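Local coordinates for protein L-amino acid deaminase (Proteus vulgaris, PDB 5I39) that probably acts as a flavin-dependent oxidoreductase that deaminates L-amino acids with a bound FAD cofactor, at residues A259-S267 with L315-L325; D90-H101 with R141-F151. All blocks are in the same frame, centred on the assembly; numbering follows the deposited sequence.

Interaction 1. Residues A259-S267 with L315-L325. With FAD (flavin-adenine dinucleotide), chain B; EDO (1,2-ethanediol), chain K.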
loop_
_atom_site.group_PDB
_atom_site.type_symbol
_atom_site.label_atom_id
_atom_site.label_comp_id
_atom_site.label_asym_id
_atom_site.label_seq_id
_atom_site.Cartn_x
_atom_site.Cartn_y
_atom_site.Cartn_z
ATOM N N ALA A 259 11.752 8.530 2.288
ATOM C CA ALA A 259 12.300 7.783 1.167
ATOM C C ALA A 259 11.516 8.202 -0.063
ATOM O O ALA A 259 10.353 8.603 0.041
ATOM C CB ALA A 259 12.185 6.289 1.404
ATOM N N TYR A 260 12.159 8.124 -1.221
ATOM C CA TYR A 260 11.555 8.552 -2.477
ATOM C C TYR A 260 11.774 7.494 -3.541
ATOM O O TYR A 260 12.794 6.805 -3.543
ATOM C CB TYR A 260 12.136 9.896 -2.921
ATOM C CG TYR A 260 11.892 10.992 -1.913
ATOM C CD1 TYR A 260 10.720 11.746 -1.953
ATOM C CD2 TYR A 260 12.812 11.258 -0.897
ATOM C CE1 TYR A 260 10.475 12.742 -1.022
ATOM C CE2 TYR A 260 12.575 12.256 0.039
ATOM C CZ TYR A 260 11.405 12.996 -0.030
ATOM O OH TYR A 260 11.151 13.986 0.886
ATOM N N GLN A 261 10.806 7.371 -4.440
ATOM C CA GLN A 261 10.840 6.350 -5.481
ATOM C C GLN A 261 10.121 6.864 -6.719
ATOM O O GLN A 261 9.082 7.520 -6.609
ATOM C CB GLN A 261 10.186 5.075 -4.947
ATOM C CG GLN A 261 10.253 3.859 -5.849
ATOM C CD GLN A 261 9.953 2.578 -5.081
ATOM O OE1 GLN A 261 10.733 2.162 -4.232
ATOM N NE2 GLN A 261 8.818 1.962 -5.355
ATOM N N SER A 262 10.709 6.583 -7.885
ATOM C CA SER A 262 10.124 6.963 -9.172
ATOM C C SER A 262 9.328 5.807 -9.766
ATOM O O SER A 262 9.583 4.638 -9.459
ATOM C CB SER A 262 11.212 7.404 -10.152
ATOM O OG SER A 262 11.742 8.665 -9.785
ATOM N N GLN A 263 8.361 6.155 -10.612
ATOM C CA GLN A 263 7.472 5.196 -11.262
ATOM C C GLN A 263 7.187 5.632 -12.684
ATOM O O GLN A 263 7.159 6.830 -12.983
ATOM C CB GLN A 263 6.145 5.104 -10.513
ATOM C CG GLN A 263 6.236 4.614 -9.084
ATOM C CD GLN A 263 6.798 3.210 -8.955
ATOM O OE1 GLN A 263 6.734 2.391 -9.874
ATOM N NE2 GLN A 263 7.354 2.927 -7.814
ATOM N N GLN A 264 6.964 4.648 -13.548
ATOM C CA GLN A 264 6.626 4.876 -14.948
ATOM C C GLN A 264 5.472 3.972 -15.348
ATOM O O GLN A 264 5.258 2.916 -14.746
ATOM C CB GLN A 264 7.828 4.581 -15.840
ATOM C CG GLN A 264 9.035 5.450 -15.545
ATOM C CD GLN A 264 10.303 4.917 -16.176
ATOM O OE1 GLN A 264 10.675 3.765 -15.959
ATOM N NE2 GLN A 264 10.987 5.757 -16.940
ATOM N N LEU A 265 4.725 4.402 -16.358
ATOM C CA LEU A 265 3.643 3.613 -16.926
ATOM C C LEU A 265 3.791 3.662 -18.435
ATOM O O LEU A 265 3.876 4.751 -19.006
ATOM C CB LEU A 265 2.278 4.162 -16.501
ATOM C CG LEU A 265 1.049 3.386 -17.001
ATOM C CD1 LEU A 265 0.998 1.990 -16.404
ATOM C CD2 LEU A 265 -0.238 4.135 -16.693
ATOM N N ILE A 266 3.834 2.492 -19.069
ATOM C CA ILE A 266 3.967 2.391 -20.521
ATOM C C ILE A 266 2.808 1.602 -21.113
ATOM O O ILE A 266 2.159 0.806 -20.426
ATOM C CB ILE A 266 5.331 1.784 -20.944
ATOM C CG1 ILE A 266 5.472 0.318 -20.502
ATOM C CG2 ILE A 266 6.465 2.646 -20.396
ATOM C CD1 ILE A 266 6.717 -0.371 -21.026
ATOM N N SER A 267 2.553 1.824 -22.397
ATOM C CA SER A 267 1.502 1.100 -23.093
ATOM C C SER A 267 1.903 -0.355 -23.306
ATOM O O SER A 267 3.082 -0.720 -23.229
ATOM C CB SER A 267 1.149 1.770 -24.423
ATOM O OG SER A 267 2.240 1.768 -25.325
ATOM N N LEU A 315 16.327 10.719 -6.243
ATOM C CA LEU A 315 15.538 10.105 -7.313
ATOM C C LEU A 315 16.370 9.988 -8.588
ATOM O O LEU A 315 17.300 10.778 -8.793
ATOM C CB LEU A 315 14.285 10.931 -7.610
ATOM C CG LEU A 315 13.177 10.893 -6.555
ATOM C CD1 LEU A 315 12.181 12.018 -6.794
ATOM C CD2 LEU A 315 12.472 9.545 -6.558
ATOM N N PRO A 316 16.041 9.008 -9.450
ATOM C CA PRO A 316 16.715 8.942 -10.745
ATOM C C PRO A 316 16.410 10.175 -11.595
ATOM O O PRO A 316 15.273 10.656 -11.598
ATOM C CB PRO A 316 16.135 7.675 -11.388
ATOM C CG PRO A 316 14.846 7.445 -10.696
ATOM C CD PRO A 316 15.054 7.925 -9.294
ATOM N N ASP A 317 17.427 10.689 -12.284
ATOM C CA ASP A 317 17.246 11.837 -13.183
ATOM C C ASP A 317 16.581 11.394 -14.490
ATOM O O ASP A 317 16.360 10.197 -14.709
ATOM C CB ASP A 317 18.565 12.613 -13.422
ATOM C CG ASP A 317 19.701 11.752 -13.992
ATOM O OD1 ASP A 317 19.449 10.689 -14.601
ATOM O OD2 ASP A 317 20.871 12.162 -13.830
ATOM N N LEU A 318 16.243 12.357 -15.344
ATOM C CA LEU A 318 15.570 12.059 -16.612
ATOM C C LEU A 318 16.363 11.132 -17.548
ATOM O O LEU A 318 15.768 10.225 -18.140
ATOM C CB LEU A 318 15.151 13.347 -17.336
ATOM C CG LEU A 318 14.098 14.212 -16.633
ATOM C CD1 LEU A 318 13.924 15.524 -17.382
ATOM C CD2 LEU A 318 12.756 13.502 -16.498
ATOM N N PRO A 319 17.695 11.336 -17.677
ATOM C CA PRO A 319 18.505 10.350 -18.408
ATOM C C PRO A 319 18.413 8.916 -17.869
ATOM O O PRO A 319 18.281 7.980 -18.661
ATOM C CB PRO A 319 19.933 10.887 -18.258
ATOM C CG PRO A 319 19.756 12.357 -18.149
ATOM C CD PRO A 319 18.461 12.571 -17.415
ATOM N N GLU A 320 18.476 8.747 -16.548
ATOM C CA GLU A 320 18.358 7.410 -15.947
ATOM C C GLU A 320 16.980 6.793 -16.205
ATOM O O GLU A 320 16.884 5.605 -16.500
ATOM C CB GLU A 320 18.655 7.411 -14.442
ATOM C CG GLU A 320 18.758 5.993 -13.869
ATOM C CD GLU A 320 19.046 5.927 -12.380
ATOM O OE1 GLU A 320 19.381 6.955 -11.764
ATOM O OE2 GLU A 320 18.931 4.823 -11.813
ATOM N N LEU A 321 15.920 7.591 -16.089
ATOM C CA LEU A 321 14.558 7.097 -16.336
ATOM C C LEU A 321 14.377 6.623 -17.782
ATOM O O LEU A 321 13.802 5.560 -18.031
ATOM C CB LEU A 321 13.522 8.164 -15.975
ATOM C CG LEU A 321 13.373 8.385 -14.465
ATOM C CD1 LEU A 321 12.781 9.752 -14.156
ATOM C CD2 LEU A 321 12.531 7.287 -13.830
ATOM N N ASN A 322 14.895 7.403 -18.725
ATOM C CA ASN A 322 14.879 7.020 -20.131
ATOM C C ASN A 322 15.706 5.755 -20.387
ATOM O O ASN A 322 15.267 4.850 -21.102
ATOM C CB ASN A 322 15.401 8.171 -20.986
ATOM C CG ASN A 322 15.280 7.893 -22.469
ATOM O OD1 ASN A 322 14.192 7.980 -23.032
ATOM N ND2 ASN A 322 16.396 7.562 -23.113
ATOM N N ALA A 323 16.893 5.702 -19.786
ATOM C CA ALA A 323 17.777 4.537 -19.894
ATOM C C ALA A 323 17.148 3.275 -19.298
ATOM O O ALA A 323 17.383 2.176 -19.794
ATOM C CB ALA A 323 19.115 4.827 -19.231
ATOM N N SER A 324 16.344 3.437 -18.252
ATOM C CA SER A 324 15.618 2.312 -17.665
ATOM C C SER A 324 14.649 1.692 -18.674
ATOM O O SER A 324 14.589 0.470 -18.808
ATOM C CB SER A 324 14.865 2.733 -16.404
ATOM O OG SER A 324 14.435 1.590 -15.690
ATOM N N LEU A 325 13.910 2.534 -19.394
ATOM C CA LEU A 325 13.035 2.053 -20.466
ATOM C C LEU A 325 13.820 1.395 -21.593
ATOM O O LEU A 325 13.385 0.383 -22.139
ATOM C CB LEU A 325 12.165 3.182 -21.022
ATOM C CG LEU A 325 11.196 3.823 -20.026
ATOM C CD1 LEU A 325 10.480 4.996 -20.670
ATOM C CD2 LEU A 325 10.181 2.829 -19.481
HETATM P PA FAD B . -1.279 8.378 2.034
HETATM O O1A FAD B . -0.135 9.336 1.682
HETATM O O2A FAD B . -1.904 7.687 0.838
HETATM O O5B FAD B . -2.473 9.129 2.768
HETATM C C5B FAD B . -2.285 9.944 3.916
HETATM C C4B FAD B . -3.274 11.086 3.771
HETATM O O4B FAD B . -3.260 11.867 4.983
HETATM C C3B FAD B . -2.895 12.030 2.628
HETATM O O3B FAD B . -3.936 12.048 1.652
HETATM C C2B FAD B . -2.683 13.369 3.351
HETATM O O2B FAD B . -3.063 14.513 2.563
HETATM C C1B FAD B . -3.514 13.204 4.610
HETATM N N9A FAD B . -3.118 14.037 5.750
HETATM C C8A FAD B . -1.908 14.156 6.261
HETATM N N7A FAD B . -1.897 14.957 7.346
HETATM C C5A FAD B . -3.157 15.346 7.494
HETATM C C6A FAD B . -3.874 16.209 8.429
HETATM N N6A FAD B . -3.215 16.825 9.431
HETATM N N1A FAD B . -5.203 16.369 8.272
HETATM C C2A FAD B . -5.875 15.744 7.296
HETATM N N3A FAD B . -5.288 14.958 6.386
HETATM C C4A FAD B . -3.969 14.739 6.461
HETATM N N1 FAD B . 2.802 -0.485 -1.303
HETATM C C2 FAD B . 2.512 -1.714 -1.740
HETATM O O2 FAD B . 1.860 -2.461 -0.988
HETATM N N3 FAD B . 2.920 -2.134 -2.962
HETATM C C4 FAD B . 3.648 -1.398 -3.808
HETATM O O4 FAD B . 3.967 -1.825 -4.909
HETATM C C4X FAD B . 4.032 -0.041 -3.396
HETATM N N5 FAD B . 4.816 0.778 -4.148
HETATM C C5X FAD B . 4.977 2.058 -3.796
HETATM C C6 FAD B . 5.589 2.974 -4.654
HETATM C C7 FAD B . 5.709 4.322 -4.330
HETATM C C7M FAD B . 6.331 5.299 -5.302
HETATM C C8 FAD B . 5.197 4.804 -3.039
HETATM C C8M FAD B . 5.268 6.262 -2.651
HETATM C C9 FAD B . 4.604 3.886 -2.170
HETATM C C9A FAD B . 4.479 2.540 -2.494
HETATM N N10 FAD B . 3.886 1.621 -1.620
HETATM C C10 FAD B . 3.530 0.350 -2.066
HETATM C "C1'" FAD B . 3.454 2.017 -0.295
HETATM C "C2'" FAD B . 2.035 2.458 -0.221
HETATM O "O2'" FAD B . 1.741 3.259 -1.361
HETATM C "C3'" FAD B . 1.876 3.242 1.078
HETATM O "O3'" FAD B . 2.407 2.502 2.209
HETATM C "C4'" FAD B . 0.439 3.581 1.396
HETATM O "O4'" FAD B . -0.190 4.193 0.254
HETATM C "C5'" FAD B . 0.390 4.531 2.579
HETATM O "O5'" FAD B . -0.987 4.851 2.784
HETATM P P FAD B . -1.362 6.035 3.824
HETATM O O1P FAD B . -2.858 6.098 3.879
HETATM O O2P FAD B . -0.558 5.862 5.095
HETATM O O3P FAD B . -0.705 7.351 3.133
HETATM C C1 EDO K . 7.428 -0.101 -2.092
HETATM O O1 EDO K . 6.578 -1.251 -1.991
HETATM C C2 EDO K . 8.715 -0.321 -1.299
HETATM O O2 EDO K . 9.708 0.651 -1.663
HETATM O O HOH W 1 12.421 10.874 -10.857
HETATM O O HOH W 2 11.859 1.258 -16.346
#
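A buried glutamine amide reaches from a strand to a helix carbonyl that is already part of the helix's own bonding: Gln264 NE2 donates to Leu321 O at 3.0 Å, while the same oxygen weakly accepts Leu325 N of the following turn. This is sheet-on-helix packing in the FAD-dependent oxidoreductase fold, helix 318-331 lying against a face of the mixed sheet that contains strand 257-266. The two segment axes run at 45° to each other, 10.4 Å apart. With chi2 at 165° the Gln264 chain runs out straight to the helix and presents the amide edge-on, Leu321 O close to its plane, yet NE2 meets that carbonyl from above its plane, 56° out. NE2 also donates to Gln343 OE1 on strand 340-350, and OE1 takes a water shared with Ser324 OG; three partners thus fix the amide's rotation. Leu325 packs against the amide, its CG 3.6 Å from Gln264 NE2 and its CD2 near OE1. Near the start of the strand segment, Leu315 of the loop before the helix lays its CD2 branch over the backbone, 3.5 Å from Gln261 N, and Leu321 CD2 packs on Ser262 CB. Asp317 caps the helix, its OD1 accepting Glu320 N. Across the strand Gln261 and Gln263 face the cofactor, Gln261 NE2 3.5 Å from FAD C6. Ile266 CG2 touches Leu325 CD2 at 3.8 Å.

Interaction 2. Residues D90-H101 with R141-F151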
loop_
_atom_site.group_PDB
_atom_site.type_symbol
_atom_site.label_atom_id
_atom_site.label_comp_id
_atom_site.label_asym_id
_atom_site.label_seq_id
_atom_site.Cartn_x
_atom_site.Cartn_y
_atom_site.Cartn_z
ATOM N N ASP A 90 9.754 -12.199 9.678
ATOM C CA ASP A 90 8.675 -12.722 10.508
ATOM C C ASP A 90 7.765 -11.623 11.067
ATOM O O ASP A 90 6.579 -11.851 11.271
ATOM C CB ASP A 90 9.237 -13.569 11.653
ATOM C CG ASP A 90 8.167 -14.389 12.347
ATOM O OD1 ASP A 90 7.442 -15.127 11.645
ATOM O OD2 ASP A 90 8.048 -14.297 13.589
ATOM N N GLU A 91 8.313 -10.433 11.288
ATOM C CA GLU A 91 7.529 -9.328 11.833
ATOM C C GLU A 91 6.349 -8.945 10.933
ATOM O O GLU A 91 5.273 -8.632 11.437
ATOM C CB GLU A 91 8.423 -8.106 12.095
ATOM C CG GLU A 91 9.353 -8.245 13.302
ATOM C CD GLU A 91 10.564 -9.150 13.082
ATOM O OE1 GLU A 91 10.873 -9.510 11.928
ATOM O OE2 GLU A 91 11.228 -9.513 14.072
ATOM N N THR A 92 6.551 -8.985 9.616
ATOM C CA THR A 92 5.529 -8.547 8.662
ATOM C C THR A 92 5.023 -9.635 7.716
ATOM O O THR A 92 4.128 -9.363 6.911
ATOM C CB THR A 92 6.036 -7.357 7.831
ATOM O OG1 THR A 92 7.269 -7.718 7.200
ATOM C CG2 THR A 92 6.239 -6.129 8.718
ATOM N N PHE A 93 5.534 -10.864 7.814
ATOM C CA PHE A 93 5.115 -11.886 6.865
ATOM C C PHE A 93 3.598 -12.094 6.884
ATOM O O PHE A 93 2.950 -12.031 5.838
ATOM C CB PHE A 93 5.806 -13.229 7.084
ATOM C CG PHE A 93 5.271 -14.286 6.173
ATOM C CD1 PHE A 93 5.695 -14.351 4.850
ATOM C CD2 PHE A 93 4.248 -15.127 6.588
ATOM C CE1 PHE A 93 5.156 -15.282 3.981
ATOM C CE2 PHE A 93 3.700 -16.057 5.721
ATOM C CZ PHE A 93 4.159 -16.139 4.416
ATOM N N LEU A 94 3.032 -12.357 8.057
ATOM C CA LEU A 94 1.594 -12.635 8.129
ATOM C C LEU A 94 0.748 -11.418 7.755
ATOM O O LEU A 94 -0.299 -11.553 7.138
ATOM C CB LEU A 94 1.198 -13.197 9.494
ATOM C CG LEU A 94 1.640 -14.642 9.739
ATOM C CD1 LEU A 94 1.338 -15.029 11.176
ATOM C CD2 LEU A 94 0.983 -15.634 8.782
ATOM N N LEU A 95 1.217 -10.228 8.103
ATOM C CA LEU A 95 0.553 -9.009 7.676
ATOM C C LEU A 95 0.381 -8.988 6.144
ATOM O O LEU A 95 -0.679 -8.629 5.630
ATOM C CB LEU A 95 1.355 -7.804 8.164
ATOM C CG LEU A 95 0.708 -6.430 8.055
ATOM C CD1 LEU A 95 -0.465 -6.280 9.009
ATOM C CD2 LEU A 95 1.748 -5.370 8.356
ATOM N N HIS A 96 1.422 -9.413 5.434
ATOM C CA HIS A 96 1.381 -9.494 3.971
ATOM C C HIS A 96 0.626 -10.706 3.432
ATOM O O HIS A 96 -0.110 -10.596 2.452
ATOM C CB HIS A 96 2.797 -9.461 3.418
ATOM C CG HIS A 96 3.433 -8.122 3.545
ATOM N ND1 HIS A 96 4.103 -7.524 2.506
ATOM C CD2 HIS A 96 3.456 -7.240 4.569
ATOM C CE1 HIS A 96 4.537 -6.340 2.891
ATOM N NE2 HIS A 96 4.150 -6.138 4.137
ATOM N N HIS A 97 0.815 -11.853 4.070
ATOM C CA HIS A 97 0.180 -13.107 3.659
ATOM C C HIS A 97 -1.344 -12.997 3.790
ATOM O O HIS A 97 -2.089 -13.325 2.859
ATOM C CB HIS A 97 0.749 -14.222 4.534
ATOM C CG HIS A 97 0.349 -15.603 4.144
ATOM N ND1 HIS A 97 0.744 -16.196 2.963
ATOM C CD2 HIS A 97 -0.350 -16.539 4.828
ATOM C CE1 HIS A 97 0.281 -17.436 2.935
ATOM N NE2 HIS A 97 -0.386 -17.665 4.050
ATOM N N LEU A 98 -1.796 -12.517 4.945
ATOM C CA LEU A 98 -3.219 -12.258 5.171
ATOM C C LEU A 98 -3.720 -11.055 4.363
ATOM O O LEU A 98 -4.860 -11.045 3.915
ATOM C CB LEU A 98 -3.516 -12.055 6.662
ATOM C CG LEU A 98 -3.673 -13.305 7.532
ATOM C CD1 LEU A 98 -2.440 -14.191 7.524
ATOM C CD2 LEU A 98 -4.016 -12.887 8.952
ATOM N N GLY A 99 -2.877 -10.042 4.189
ATOM C CA GLY A 99 -3.236 -8.893 3.361
ATOM C C GLY A 99 -3.614 -9.308 1.949
ATOM O O GLY A 99 -4.661 -8.911 1.435
ATOM N N LYS A 100 -2.771 -10.128 1.329
ATOM C CA LYS A 100 -3.070 -10.670 0.001
ATOM C C LYS A 100 -4.372 -11.471 -0.006
ATOM O O LYS A 100 -5.183 -11.340 -0.915
ATOM C CB LYS A 100 -1.947 -11.583 -0.473
ATOM C CG LYS A 100 -0.656 -10.876 -0.853
ATOM C CD LYS A 100 0.536 -11.825 -0.830
ATOM C CE LYS A 100 0.320 -13.055 -1.694
ATOM N NZ LYS A 100 1.475 -13.973 -1.553
ATOM N N HIS A 101 -4.553 -12.310 1.011
ATOM C CA HIS A 101 -5.754 -13.136 1.129
ATOM C C HIS A 101 -7.019 -12.275 1.158
ATOM O O HIS A 101 -8.026 -12.599 0.527
ATOM C CB HIS A 101 -5.650 -13.985 2.394
ATOM C CG HIS A 101 -6.786 -14.932 2.592
ATOM N ND1 HIS A 101 -7.731 -14.758 3.578
ATOM C CD2 HIS A 101 -7.122 -16.063 1.937
ATOM C CE1 HIS A 101 -8.606 -15.745 3.520
ATOM N NE2 HIS A 101 -8.259 -16.552 2.534
ATOM N N ARG A 141 9.890 -20.632 5.935
ATOM C CA ARG A 141 8.465 -20.306 5.985
ATOM C C ARG A 141 7.588 -21.549 5.764
ATOM O O ARG A 141 6.598 -21.740 6.468
ATOM C CB ARG A 141 8.113 -19.190 4.998
ATOM C CG ARG A 141 6.664 -18.714 5.061
ATOM C CD ARG A 141 6.170 -18.381 6.466
ATOM N NE ARG A 141 6.921 -17.296 7.101
ATOM C CZ ARG A 141 6.659 -16.801 8.312
ATOM N NH1 ARG A 141 5.648 -17.271 9.044
ATOM N NH2 ARG A 141 7.411 -15.817 8.795
ATOM N N SER A 142 7.984 -22.417 4.833
ATOM C CA SER A 142 7.236 -23.654 4.573
ATOM C C SER A 142 7.143 -24.566 5.800
ATOM O O SER A 142 6.149 -25.257 5.982
ATOM C CB SER A 142 7.837 -24.429 3.386
ATOM O OG SER A 142 8.977 -25.195 3.746
ATOM N N LYS A 143 8.174 -24.563 6.641
ATOM C CA LYS A 143 8.174 -25.409 7.840
ATOM C C LYS A 143 7.230 -24.899 8.931
ATOM O O LYS A 143 6.821 -25.666 9.797
ATOM C CB LYS A 143 9.589 -25.550 8.393
ATOM C CG LYS A 143 10.507 -26.310 7.455
ATOM C CD LYS A 143 11.869 -26.577 8.067
ATOM C CE LYS A 143 12.710 -25.318 8.201
ATOM N NZ LYS A 143 14.018 -25.642 8.826
ATOM N N ASN A 144 6.888 -23.613 8.887
ATOM C CA ASN A 144 5.979 -23.015 9.860
ATOM C C ASN A 144 5.319 -21.784 9.246
ATOM O O ASN A 144 5.749 -20.655 9.468
ATOM C CB ASN A 144 6.749 -22.667 11.146
ATOM C CG ASN A 144 5.847 -22.163 12.263
ATOM O OD1 ASN A 144 4.621 -22.228 12.173
ATOM N ND2 ASN A 144 6.460 -21.660 13.331
ATOM N N VAL A 145 4.272 -22.004 8.458
ATOM C CA VAL A 145 3.645 -20.901 7.717
ATOM C C VAL A 145 3.023 -19.888 8.684
ATOM O O VAL A 145 3.149 -18.676 8.484
ATOM C CB VAL A 145 2.615 -21.398 6.678
ATOM C CG1 VAL A 145 1.906 -20.229 6.002
ATOM C CG2 VAL A 145 3.307 -22.250 5.621
ATOM N N GLY A 146 2.381 -20.394 9.736
ATOM C CA GLY A 146 1.736 -19.550 10.745
ATOM C C GLY A 146 0.305 -19.173 10.398
ATOM O O GLY A 146 -0.293 -18.325 11.057
ATOM N N SER A 147 -0.240 -19.823 9.376
ATOM C CA SER A 147 -1.576 -19.544 8.870
ATOM C C SER A 147 -2.055 -20.761 8.100
ATOM O O SER A 147 -1.239 -21.482 7.517
ATOM C CB SER A 147 -1.541 -18.341 7.924
ATOM O OG SER A 147 -2.779 -18.154 7.254
ATOM N N ASP A 148 -3.372 -20.968 8.093
ATOM C CA ASP A 148 -3.989 -22.007 7.261
ATOM C C ASP A 148 -4.172 -21.564 5.804
ATOM O O ASP A 148 -4.531 -22.375 4.955
ATOM C CB ASP A 148 -5.314 -22.526 7.863
ATOM C CG ASP A 148 -6.383 -21.442 8.028
ATOM O OD1 ASP A 148 -6.154 -20.268 7.670
ATOM O OD2 ASP A 148 -7.473 -21.778 8.539
ATOM N N ILE A 149 -3.928 -20.281 5.517
ATOM C CA ILE A 149 -3.927 -19.781 4.138
ATOM C C ILE A 149 -2.702 -20.403 3.447
ATOM O O ILE A 149 -1.580 -20.199 3.920
ATOM C CB ILE A 149 -3.833 -18.242 4.092
ATOM C CG1 ILE A 149 -5.077 -17.605 4.724
ATOM C CG2 ILE A 149 -3.676 -17.740 2.658
ATOM C CD1 ILE A 149 -4.852 -16.188 5.200
ATOM N N PRO A 150 -2.896 -21.171 2.352
ATOM C CA PRO A 150 -1.746 -21.836 1.737
ATOM C C PRO A 150 -0.665 -20.884 1.223
ATOM O O PRO A 150 -0.982 -19.840 0.656
ATOM C CB PRO A 150 -2.381 -22.623 0.586
ATOM C CG PRO A 150 -3.752 -22.935 1.080
ATOM C CD PRO A 150 -4.167 -21.690 1.806
ATOM N N PHE A 151 0.589 -21.263 1.431
ATOM C CA PHE A 151 1.762 -20.537 0.958
ATOM C C PHE A 151 2.048 -21.019 -0.457
ATOM O O PHE A 151 2.024 -22.224 -0.713
ATOM C CB PHE A 151 2.911 -20.876 1.911
ATOM C CG PHE A 151 4.205 -20.132 1.676
ATOM C CD1 PHE A 151 4.238 -18.752 1.471
ATOM C CD2 PHE A 151 5.419 -20.815 1.762
ATOM C CE1 PHE A 151 5.447 -18.088 1.307
ATOM C CE2 PHE A 151 6.625 -20.153 1.605
ATOM C CZ PHE A 151 6.640 -18.789 1.380
HETATM O O HOH W 3 4.801 -15.689 11.362
#
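Arg141 lies flat on Phe93, the guanidinium and ring planes only 9° apart and their centres 3.9 Å apart, and this stack begins the tight part of the contact. CD of the arginine sits over the ring face as a CH-pi donor, because the chain, with CG anti to the backbone N (chi1 -176°), folds back at chi2 and chi3. Phe93 in turn points its edge at the face of Phe151, with centroids 5.7 Å apart, while Trp137 of helix 128-143 also touches Phe93. One helical turn on, buried His97 donates from NE2 to Ile149 O at 2.8 Å; the acceptor lies in the ring plane, although the donor stands above the plane of the carbonyl. Ile149 also packs on the next turn, its CD1 over the face of the His101 ring, 3.8 Å from the centroid. The chain leaving helix 128-143 thus wraps against helix 90-103 of the FAD-binding fold, bending at Gly146 with positive phi and then through an ST turn in which Ser147 OG accepts Ile149 N. Toward solvent the packing thins to polar and peripheral contacts. Leu94 CD1 merely approaches Gly146 O, at 3.7 Å. Exposed Asp90 uses the anti lone pair of OD1 for a salt bridge to Arg141 NH2 at 2.9 Å, and a water joins the same oxygen to Arg141 NH1, which also donates to Val145 O.

How the interactions relate
The two contacts are separate pieces of one chain, their centres 32 Å apart and their nearest atoms about 12 Å apart, without touching. In sequence, both segments of interaction 2 precede those of interaction 1. Their relation to the flavin differs. Segment 259-267 of interaction 1 contributes Gln261 and Gln263 directly to the FAD pocket, the Gln261 side chain being about 5 Å from that of Tyr80. Interaction 2 stands further back: the His97 side chain is about 13 Å from FAD and about 8 Å from that of the FAD-binding Thr378. The same helix reaches inward through His96, which touches Thr378 and hydrogen-bonds Glu379, and through Leu95 and Leu98, which touch Val382 of helix 376-392.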